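Long-range contacts in putative branched-chain amino acid ABC transporter (Rhodospirillum rubrum ATCC 11170, PDB 3HUT), which probably serves as the extracellular ligand-binding receptor of an ABC transporter that takes up branched-chain amino acids: residues A[119-124]-A[331-336]; A[30-35]-A[288-293]; A[108-113]-A[327-332]. All blocks are in the same frame, centred on the assembly; numbering follows the deposited sequence.

Contact 1: residues A[119-124]-A[331-336]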
loop_
_atom_site.group_PDB
_atom_site.type_symbol
_atom_site.label_atom_id
_atom_site.label_comp_id
_atom_site.label_asym_id
_atom_site.label_seq_id
_atom_site.Cartn_x
_atom_site.Cartn_y
_atom_site.Cartn_z
ATOM N N ALA A 119 -6.849 0.107 3.590
ATOM C CA ALA A 119 -6.468 1.339 2.916
ATOM C C ALA A 119 -5.411 1.056 1.856
ATOM O O ALA A 119 -5.258 1.815 0.901
ATOM C CB ALA A 119 -5.938 2.344 3.928
ATOM N N ILE A 120 -4.695 -0.049 2.028
ATOM C CA ILE A 120 -3.637 -0.452 1.107
ATOM C C ILE A 120 -4.218 -1.426 0.077
ATOM O O ILE A 120 -5.344 -1.893 0.235
ATOM C CB ILE A 120 -2.496 -1.141 1.890
ATOM C CG1 ILE A 120 -1.235 -1.255 1.034
ATOM C CG2 ILE A 120 -2.950 -2.522 2.336
ATOM C CD1 ILE A 120 -0.002 -1.654 1.845
ATOM N N THR A 121 -3.470 -1.716 -0.984
ATOM C CA THR A 121 -3.939 -2.663 -2.002
ATOM C C THR A 121 -3.199 -3.969 -1.766
ATOM O O THR A 121 -2.217 -3.996 -1.027
ATOM C CB THR A 121 -3.606 -2.193 -3.440
ATOM O OG1 THR A 121 -2.185 -2.151 -3.608
ATOM C CG2 THR A 121 -4.178 -0.807 -3.708
ATOM N N THR A 122 -3.666 -5.054 -2.375
ATOM C CA THR A 122 -2.977 -6.331 -2.226
ATOM C C THR A 122 -1.698 -6.241 -3.062
ATOM O O THR A 122 -1.603 -5.424 -3.980
ATOM C CB THR A 122 -3.817 -7.501 -2.757
ATOM O OG1 THR A 122 -4.030 -7.329 -4.162
ATOM C CG2 THR A 122 -5.158 -7.566 -2.040
ATOM N N PRO A 123 -0.694 -7.077 -2.753
ATOM C CA PRO A 123 0.571 -7.066 -3.495
ATOM C C PRO A 123 0.395 -7.318 -4.990
ATOM O O PRO A 123 1.110 -6.751 -5.814
ATOM C CB PRO A 123 1.372 -8.178 -2.826
ATOM C CG PRO A 123 0.857 -8.167 -1.420
ATOM C CD PRO A 123 -0.631 -8.026 -1.628
ATOM N N ALA A 124 -0.565 -8.167 -5.332
ATOM C CA ALA A 124 -0.816 -8.519 -6.724
ATOM C C ALA A 124 -1.390 -7.388 -7.577
ATOM O O ALA A 124 -1.228 -7.394 -8.801
ATOM C CB ALA A 124 -1.737 -9.730 -6.787
ATOM N N THR A 331 -9.631 -3.015 -2.361
ATOM C CA THR A 331 -9.110 -1.685 -2.650
ATOM C C THR A 331 -8.330 -1.575 -3.955
ATOM O O THR A 331 -7.466 -2.396 -4.241
ATOM C CB THR A 331 -8.190 -1.205 -1.500
ATOM O OG1 THR A 331 -8.884 -1.323 -0.255
ATOM C CG2 THR A 331 -7.787 0.253 -1.699
ATOM N N THR A 332 -8.656 -0.560 -4.748
ATOM C CA THR A 332 -7.948 -0.294 -5.995
ATOM C C THR A 332 -7.552 1.176 -5.925
ATOM O O THR A 332 -8.220 1.974 -5.262
ATOM C CB THR A 332 -8.821 -0.547 -7.250
ATOM O OG1 THR A 332 -10.009 0.248 -7.185
ATOM C CG2 THR A 332 -9.191 -2.029 -7.357
ATOM N N LYS A 333 -6.463 1.535 -6.589
ATOM C CA LYS A 333 -5.985 2.908 -6.559
ATOM C C LYS A 333 -5.405 3.359 -7.884
ATOM O O LYS A 333 -4.976 2.541 -8.689
ATOM C CB LYS A 333 -4.891 3.054 -5.502
ATOM C CG LYS A 333 -5.302 2.739 -4.084
ATOM C CD LYS A 333 -4.126 2.973 -3.149
ATOM C CE LYS A 333 -4.582 3.055 -1.702
ATOM N NZ LYS A 333 -3.437 3.304 -0.808
ATOM N N ILE A 334 -5.397 4.669 -8.105
ATOM C CA ILE A 334 -4.798 5.218 -9.309
ATOM C C ILE A 334 -3.347 5.480 -8.923
ATOM O O ILE A 334 -3.049 6.452 -8.231
ATOM C CB ILE A 334 -5.458 6.543 -9.732
ATOM C CG1 ILE A 334 -6.905 6.288 -10.160
ATOM C CG2 ILE A 334 -4.680 7.167 -10.891
ATOM C CD1 ILE A 334 -7.629 7.537 -10.628
ATOM N N LEU A 335 -2.450 4.600 -9.354
ATOM C CA LEU A 335 -1.034 4.726 -9.027
ATOM C C LEU A 335 -0.353 5.839 -9.816
ATOM O O LEU A 335 -0.877 6.305 -10.825
ATOM C CB LEU A 335 -0.330 3.389 -9.276
ATOM C CG LEU A 335 -0.973 2.205 -8.541
ATOM C CD1 LEU A 335 -0.208 0.926 -8.840
ATOM C CD2 LEU A 335 -0.997 2.478 -7.036
ATOM N N THR A 336 0.817 6.268 -9.342
ATOM C CA THR A 336 1.573 7.329 -9.998
ATOM C C THR A 336 2.810 6.729 -10.666
ATOM O O THR A 336 3.629 6.087 -10.006
ATOM C CB THR A 336 2.009 8.401 -8.974
ATOM O OG1 THR A 336 0.846 8.974 -8.359
ATOM C CG2 THR A 336 2.821 9.494 -9.649
HETATM O O HOH W 1 -1.371 0.610 -1.584
HETATM O O HOH W 2 -6.104 -4.620 -3.768
#

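Contact 2: residues A[30-35]-A[288-293]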
loop_
_atom_site.group_PDB
_atom_site.type_symbol
_atom_site.label_atom_id
_atom_site.label_comp_id
_atom_site.label_asym_id
_atom_site.label_seq_id
_atom_site.Cartn_x
_atom_site.Cartn_y
_atom_site.Cartn_z
ATOM N N LEU A 30 -2.553 14.060 12.925
ATOM C CA LEU A 30 -2.624 15.126 11.929
ATOM C C LEU A 30 -3.994 15.161 11.246
ATOM O O LEU A 30 -4.621 16.213 11.139
ATOM C CB LEU A 30 -1.531 14.925 10.880
ATOM C CG LEU A 30 -1.176 16.109 9.978
ATOM C CD1 LEU A 30 -0.690 17.272 10.825
ATOM C CD2 LEU A 30 -0.085 15.690 9.004
ATOM N N GLN A 31 -4.448 14.003 10.782
ATOM C CA GLN A 31 -5.736 13.886 10.102
ATOM C C GLN A 31 -6.908 14.245 11.024
ATOM O O GLN A 31 -7.785 15.039 10.662
ATOM C CB GLN A 31 -5.906 12.456 9.586
ATOM C CG GLN A 31 -7.063 12.233 8.617
ATOM C CD GLN A 31 -6.847 12.899 7.265
ATOM O OE1 GLN A 31 -7.154 14.081 7.081
ATOM N NE2 GLN A 31 -6.305 12.139 6.312
ATOM N N LEU A 32 -6.926 13.652 12.214
ATOM C CA LEU A 32 -7.997 13.902 13.168
ATOM C C LEU A 32 -8.081 15.381 13.528
ATOM O O LEU A 32 -9.162 15.973 13.516
ATOM C CB LEU A 32 -7.782 13.077 14.441
ATOM C CG LEU A 32 -8.919 13.139 15.461
ATOM C CD1 LEU A 32 -10.171 12.504 14.863
ATOM C CD2 LEU A 32 -8.511 12.420 16.730
ATOM N N ASP A 33 -6.942 15.983 13.847
ATOM C CA ASP A 33 -6.942 17.389 14.206
ATOM C C ASP A 33 -7.517 18.237 13.078
ATOM O O ASP A 33 -8.317 19.140 13.327
ATOM C CB ASP A 33 -5.526 17.853 14.570
ATOM C CG ASP A 33 -5.083 17.351 15.934
ATOM O OD1 ASP A 33 -5.917 16.774 16.667
ATOM O OD2 ASP A 33 -3.898 17.538 16.276
ATOM N N ARG A 34 -7.136 17.938 11.836
ATOM C CA ARG A 34 -7.652 18.703 10.700
ATOM C C ARG A 34 -9.155 18.523 10.574
ATOM O O ARG A 34 -9.892 19.491 10.387
ATOM C CB ARG A 34 -6.994 18.265 9.388
ATOM C CG ARG A 34 -5.499 18.461 9.343
ATOM C CD ARG A 34 -4.975 18.376 7.919
ATOM N NE ARG A 34 -3.551 18.055 7.887
ATOM C CZ ARG A 34 -2.811 18.027 6.782
ATOM N NH1 ARG A 34 -3.353 18.314 5.605
ATOM N NH2 ARG A 34 -1.531 17.687 6.852
ATOM N N PHE A 35 -9.601 17.275 10.672
ATOM C CA PHE A 35 -11.017 16.948 10.567
ATOM C C PHE A 35 -11.834 17.720 11.604
ATOM O O PHE A 35 -12.807 18.394 11.263
ATOM C CB PHE A 35 -11.219 15.441 10.764
ATOM C CG PHE A 35 -12.632 14.977 10.529
ATOM C CD1 PHE A 35 -13.126 14.835 9.236
ATOM C CD2 PHE A 35 -13.466 14.685 11.603
ATOM C CE1 PHE A 35 -14.436 14.403 9.016
ATOM C CE2 PHE A 35 -14.771 14.255 11.395
ATOM C CZ PHE A 35 -15.259 14.114 10.099
ATOM N N ILE A 288 -10.182 8.224 5.428
ATOM C CA ILE A 288 -11.254 7.461 4.799
ATOM C C ILE A 288 -12.347 7.185 5.827
ATOM O O ILE A 288 -13.540 7.326 5.538
ATOM C CB ILE A 288 -10.722 6.117 4.230
ATOM C CG1 ILE A 288 -9.840 6.394 3.006
ATOM C CG2 ILE A 288 -11.896 5.195 3.854
ATOM C CD1 ILE A 288 -9.146 5.170 2.427
HETATM N N MSE A 289 -11.929 6.795 7.027
HETATM C CA MSE A 289 -12.863 6.502 8.110
HETATM C C MSE A 289 -13.669 7.740 8.503
HETATM O O MSE A 289 -14.897 7.692 8.590
HETATM C CB MSE A 289 -12.095 5.978 9.329
HETATM C CG MSE A 289 -12.962 5.633 10.533
HETATM SE SE MSE A 289 -14.146 4.127 10.226
HETATM C CE MSE A 289 -12.902 2.690 10.603
ATOM N N LEU A 290 -12.976 8.852 8.730
ATOM C CA LEU A 290 -13.634 10.091 9.121
ATOM C C LEU A 290 -14.621 10.590 8.071
ATOM O O LEU A 290 -15.708 11.054 8.403
ATOM C CB LEU A 290 -12.586 11.168 9.425
ATOM C CG LEU A 290 -11.737 10.905 10.675
ATOM C CD1 LEU A 290 -10.621 11.942 10.790
ATOM C CD2 LEU A 290 -12.634 10.942 11.907
ATOM N N ALA A 291 -14.251 10.499 6.802
ATOM C CA ALA A 291 -15.150 10.940 5.743
ATOM C C ALA A 291 -16.420 10.089 5.793
ATOM O O ALA A 291 -17.525 10.600 5.630
ATOM C CB ALA A 291 -14.475 10.806 4.379
ATOM N N ALA A 292 -16.253 8.792 6.030
ATOM C CA ALA A 292 -17.395 7.881 6.108
ATOM C C ALA A 292 -18.283 8.263 7.297
ATOM O O ALA A 292 -19.513 8.269 7.192
ATOM C CB ALA A 292 -16.903 6.445 6.252
ATOM N N VAL A 293 -17.661 8.576 8.430
ATOM C CA VAL A 293 -18.418 8.980 9.611
ATOM C C VAL A 293 -19.154 10.277 9.266
ATOM O O VAL A 293 -20.317 10.464 9.627
ATOM C CB VAL A 293 -17.492 9.231 10.835
ATOM C CG1 VAL A 293 -18.323 9.694 12.027
ATOM C CG2 VAL A 293 -16.732 7.955 11.197
#

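Contact 3: residues A[108-113]-A[327-332]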
loop_
_atom_site.group_PDB
_atom_site.type_symbol
_atom_site.label_atom_id
_atom_site.label_comp_id
_atom_site.label_asym_id
_atom_site.label_seq_id
_atom_site.Cartn_x
_atom_site.Cartn_y
_atom_site.Cartn_z
ATOM N N ASP A 108 -6.517 -12.811 1.974
ATOM C CA ASP A 108 -7.523 -13.384 2.873
ATOM C C ASP A 108 -8.155 -12.456 3.901
ATOM O O ASP A 108 -9.243 -12.736 4.400
ATOM C CB ASP A 108 -6.951 -14.600 3.608
ATOM C CG ASP A 108 -6.593 -15.731 2.668
ATOM O OD1 ASP A 108 -7.007 -15.687 1.491
ATOM O OD2 ASP A 108 -5.903 -16.670 3.109
ATOM N N TYR A 109 -7.485 -11.358 4.230
ATOM C CA TYR A 109 -8.034 -10.435 5.211
ATOM C C TYR A 109 -9.391 -9.858 4.791
ATOM O O TYR A 109 -10.323 -9.777 5.598
ATOM C CB TYR A 109 -7.050 -9.293 5.461
ATOM C CG TYR A 109 -7.683 -8.107 6.142
ATOM C CD1 TYR A 109 -7.958 -8.123 7.509
ATOM C CD2 TYR A 109 -8.039 -6.978 5.409
ATOM C CE1 TYR A 109 -8.577 -7.031 8.130
ATOM C CE2 TYR A 109 -8.659 -5.891 6.016
ATOM C CZ TYR A 109 -8.925 -5.924 7.374
ATOM O OH TYR A 109 -9.551 -4.848 7.959
ATOM N N ILE A 110 -9.500 -9.461 3.528
ATOM C CA ILE A 110 -10.739 -8.878 3.015
ATOM C C ILE A 110 -11.879 -9.909 2.949
ATOM O O ILE A 110 -13.057 -9.542 2.942
ATOM C CB ILE A 110 -10.510 -8.261 1.598
ATOM C CG1 ILE A 110 -11.553 -7.180 1.310
ATOM C CG2 ILE A 110 -10.567 -9.343 0.532
ATOM C CD1 ILE A 110 -11.303 -5.878 2.056
ATOM N N LYS A 111 -11.527 -11.192 2.927
ATOM C CA LYS A 111 -12.519 -12.265 2.843
ATOM C C LYS A 111 -13.139 -12.697 4.174
ATOM O O LYS A 111 -14.078 -13.490 4.193
ATOM C CB LYS A 111 -11.901 -13.494 2.167
ATOM C CG LYS A 111 -11.598 -13.327 0.680
ATOM C CD LYS A 111 -10.984 -14.610 0.115
ATOM C CE LYS A 111 -10.809 -14.550 -1.397
ATOM N NZ LYS A 111 -9.800 -13.546 -1.834
ATOM N N ILE A 112 -12.613 -12.188 5.283
ATOM C CA ILE A 112 -13.125 -12.551 6.602
ATOM C C ILE A 112 -14.631 -12.357 6.730
ATOM O O ILE A 112 -15.346 -13.268 7.150
ATOM C CB ILE A 112 -12.428 -11.739 7.705
ATOM C CG1 ILE A 112 -10.963 -12.161 7.798
ATOM C CG2 ILE A 112 -13.130 -11.949 9.036
ATOM C CD1 ILE A 112 -10.098 -11.199 8.592
ATOM N N SER A 113 -15.107 -11.171 6.369
ATOM C CA SER A 113 -16.528 -10.854 6.461
ATOM C C SER A 113 -16.798 -9.530 5.749
ATOM O O SER A 113 -15.873 -8.871 5.280
ATOM C CB SER A 113 -16.947 -10.738 7.930
ATOM O OG SER A 113 -16.531 -9.497 8.478
ATOM N N GLU A 327 -18.722 -4.707 -4.722
ATOM C CA GLU A 327 -19.051 -6.106 -4.493
ATOM C C GLU A 327 -18.118 -6.777 -3.479
ATOM O O GLU A 327 -18.578 -7.321 -2.479
ATOM C CB GLU A 327 -19.029 -6.878 -5.824
ATOM C CG GLU A 327 -19.325 -8.358 -5.681
ATOM C CD GLU A 327 -19.583 -9.056 -7.010
ATOM O OE1 GLU A 327 -20.485 -8.623 -7.766
ATOM O OE2 GLU A 327 -18.882 -10.050 -7.292
ATOM N N THR A 328 -16.810 -6.709 -3.719
ATOM C CA THR A 328 -15.830 -7.360 -2.848
ATOM C C THR A 328 -15.206 -6.519 -1.734
ATOM O O THR A 328 -14.630 -7.076 -0.790
ATOM C CB THR A 328 -14.661 -7.892 -3.667
ATOM O OG1 THR A 328 -13.973 -6.782 -4.255
ATOM C CG2 THR A 328 -15.149 -8.830 -4.767
ATOM N N ARG A 329 -15.309 -5.196 -1.850
ATOM C CA ARG A 329 -14.717 -4.267 -0.886
ATOM C C ARG A 329 -13.202 -4.185 -1.086
ATOM O O ARG A 329 -12.509 -3.543 -0.310
ATOM C CB ARG A 329 -15.010 -4.696 0.556
ATOM C CG ARG A 329 -16.448 -4.465 1.002
ATOM C CD ARG A 329 -16.765 -5.234 2.289
ATOM N NE ARG A 329 -16.768 -6.677 2.062
ATOM C CZ ARG A 329 -15.795 -7.505 2.430
ATOM N NH1 ARG A 329 -14.718 -7.044 3.063
ATOM N NH2 ARG A 329 -15.887 -8.797 2.150
ATOM N N GLU A 330 -12.690 -4.845 -2.122
ATOM C CA GLU A 330 -11.250 -4.823 -2.386
ATOM C C GLU A 330 -10.819 -3.416 -2.799
ATOM O O GLU A 330 -11.542 -2.712 -3.508
ATOM C CB GLU A 330 -10.887 -5.830 -3.483
ATOM C CG GLU A 330 -9.391 -6.013 -3.657
ATOM C CD GLU A 330 -8.704 -6.409 -2.362
ATOM O OE1 GLU A 330 -8.875 -7.566 -1.920
ATOM O OE2 GLU A 330 -7.999 -5.555 -1.784
ATOM N N THR A 331 -9.631 -3.015 -2.361
ATOM C CA THR A 331 -9.110 -1.685 -2.650
ATOM C C THR A 331 -8.330 -1.575 -3.955
ATOM O O THR A 331 -7.466 -2.396 -4.241
ATOM C CB THR A 331 -8.190 -1.205 -1.500
ATOM O OG1 THR A 331 -8.884 -1.323 -0.255
ATOM C CG2 THR A 331 -7.787 0.253 -1.699
ATOM N N THR A 332 -8.656 -0.560 -4.748
ATOM C CA THR A 332 -7.948 -0.294 -5.995
ATOM C C THR A 332 -7.552 1.176 -5.925
ATOM O O THR A 332 -8.220 1.974 -5.262
ATOM C CB THR A 332 -8.821 -0.547 -7.250
ATOM O OG1 THR A 332 -10.009 0.248 -7.185
ATOM C CG2 THR A 332 -9.191 -2.029 -7.357
#

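Contact 1: residues A[119-124]-A[331-336]
K333 reaches across to A119 and T121 where the chain leaves strand 116-118 and runs beside the start of strand 331-341. Its side chain is extended beyond CG and lies obliquely over the methyl of T121, with K333 CG 3.7 Å from T121 CG2. At the far end NZ meets A119 O at 2.9 Å, a weak hydrogen bond, while K333 CE sits almost as near to A119 O, at 3.0 Å, a tight and possibly strained contact that goes with the weakness of the bond. The ammonium has another partner in the hydroxyl of T319.

The tight part lies between T331 and the I120 peptide. T331 CB is 3.4 Å from I120 O, a buried oxygen for which the model offers no partner; the nearby T331 OG1 is bonded to R118 O. T121 keeps OG1 between its backbone N and carbonyl carbon (chi1 64°), which leaves CG2 to rest 3.7 Å from T331 O.

Elsewhere the fit is looser and water fills in. One water accepts from T121 N and, weakly, from K333 NZ; another accepts from T122 N at 2.8 Å and donates to T331 O at 2.7 Å, joining two backbones that do not bond directly.

Both segments are connections between the two lobes, as in the hinge of type I periplasmic binding proteins: 119-124 leads from the five-stranded parallel sheet to helix 126-136, and strand 331-341 runs on to pair with strand 246-249 of the other sheet. With methyl contacts, a weak lysine bond and bridging waters, the two crossings are joined by links that could probably adjust if the lobes shift.

Contact 2: residues A[30-35]-A[288-293]
Two helices of one lobe of this periplasmic-binding-protein fold, 18-37 and 277-296, pack side by side through F35 and L290 next to edge strand 46-52 of the parallel sheet. The short helical segments run in nearly the same direction, at 27°, with their axes 10.7 Å apart, a spacing bridged by large side chains.

L290 lies obliquely across one face of the phenyl ring. Its CB sits over the centre of that face of F35, 3.8 Å from the centroid and 13° off the normal, a CH-pi contact. From there the two methyls part: L290 CD1 reaches the root of the ring on the same side, 3.5 Å from F35 CB, and L290 CD2 comes within 3.8 Å of F35 CD2. The far end of the ring reaches the opposing backbone, where F35 CZ is 3.5 Å from L290 O. F35 can lie across the gap because its CG stands anti to the backbone N (chi1 -174°).

One turn earlier, L32 crosses L290 at about a right angle, with L32 CD1 4.1 Å from L290 CD1. Q31 adds its aliphatic part, CG lying near the same methyl, and sends NE2 to the carbonyl of Y283 in helix 277-296. V46 touches L32, F35 and L290 alike, tying the pair to the sheet.

Shortening F35 to an alanine is likely to open a gap over L290, whose CB and both methyls would lose the ring they lie against. The join between these segments is thus made by dispersion and shape, and the Q31 amide supplies a directed polar bond beside it.

Contact 3: residues A[108-113]-A[327-332]
R329 turns the end of its guanidinium onto the carbonyl of I110, and both terminal nitrogens bond to that one oxygen. NH1 and NH2 each lie 3.0 Å from I110 O. The oxygen sits at the edge of the group, near its plane; NH1 uses a lone pair in the carbonyl plane, whereas NH2 comes in nearly along the C=O axis. S113 O lies over a face of the same group, 3.2 Å from R329 CZ, too badly angled to count as a hydrogen bond, though its partial negative charge probably favours the cation.

The side chain of I110 runs back along R329 in the opposite sense. I110 CG1 is 3.6 Å from R329 NH1 and I110 CD1 is 3.5 Å from R329 O, while the other branch, CG2, crosses E330 with 3.5 Å to its OE1.

I110 belongs to a type I beta turn from Y109 to I112, in the loop between strands 99-101 and 116-118 of the parallel sheet; the opposing segment is the approach to strand 331-341. The side chain of R329 bends at chi3 (-68°) to bring the guanidinium down onto the turn. An ST turn precedes the strand: T328 OG1 accepts from E330 N at 3.2 Å.

Further out, NH1 also donates to Q116 O, so the arginine grips strand 116-118 as well as the turn. E330 OE2 accepts a hydrogen bond from T331 N at 3.1 Å, from above the carboxylate plane, and forms a salt bridge with R118. Within the same arm of the contact, D325 OD2 accepts from the backbone N of both E327 and T328. On the side of the turn, the hydroxyl of Y109 bonds to F117 O, pinning the turn to strand 116-118.

From the N terminus, helix 18-37 comes first, and contact 2 closes a long loop from it to helix 277-296. Contacts 3 and 1 start later, at 108-113 and 119-124 on either side of strand 116-118, and return beyond 277-296, so each crosses contact 2. Both end on the approach to or the start of strand 331-341, sharing T331 and T332, and they touch where T122 CG2 lies 3.5 Å from E330 OE2. Contact 2, whose centre is about 20 Å from that of contact 1, joins helices within one lobe; contact 3 fixes the beginning of the late strand to that lobe, and contact 1 ties two lobe-to-lobe connections together.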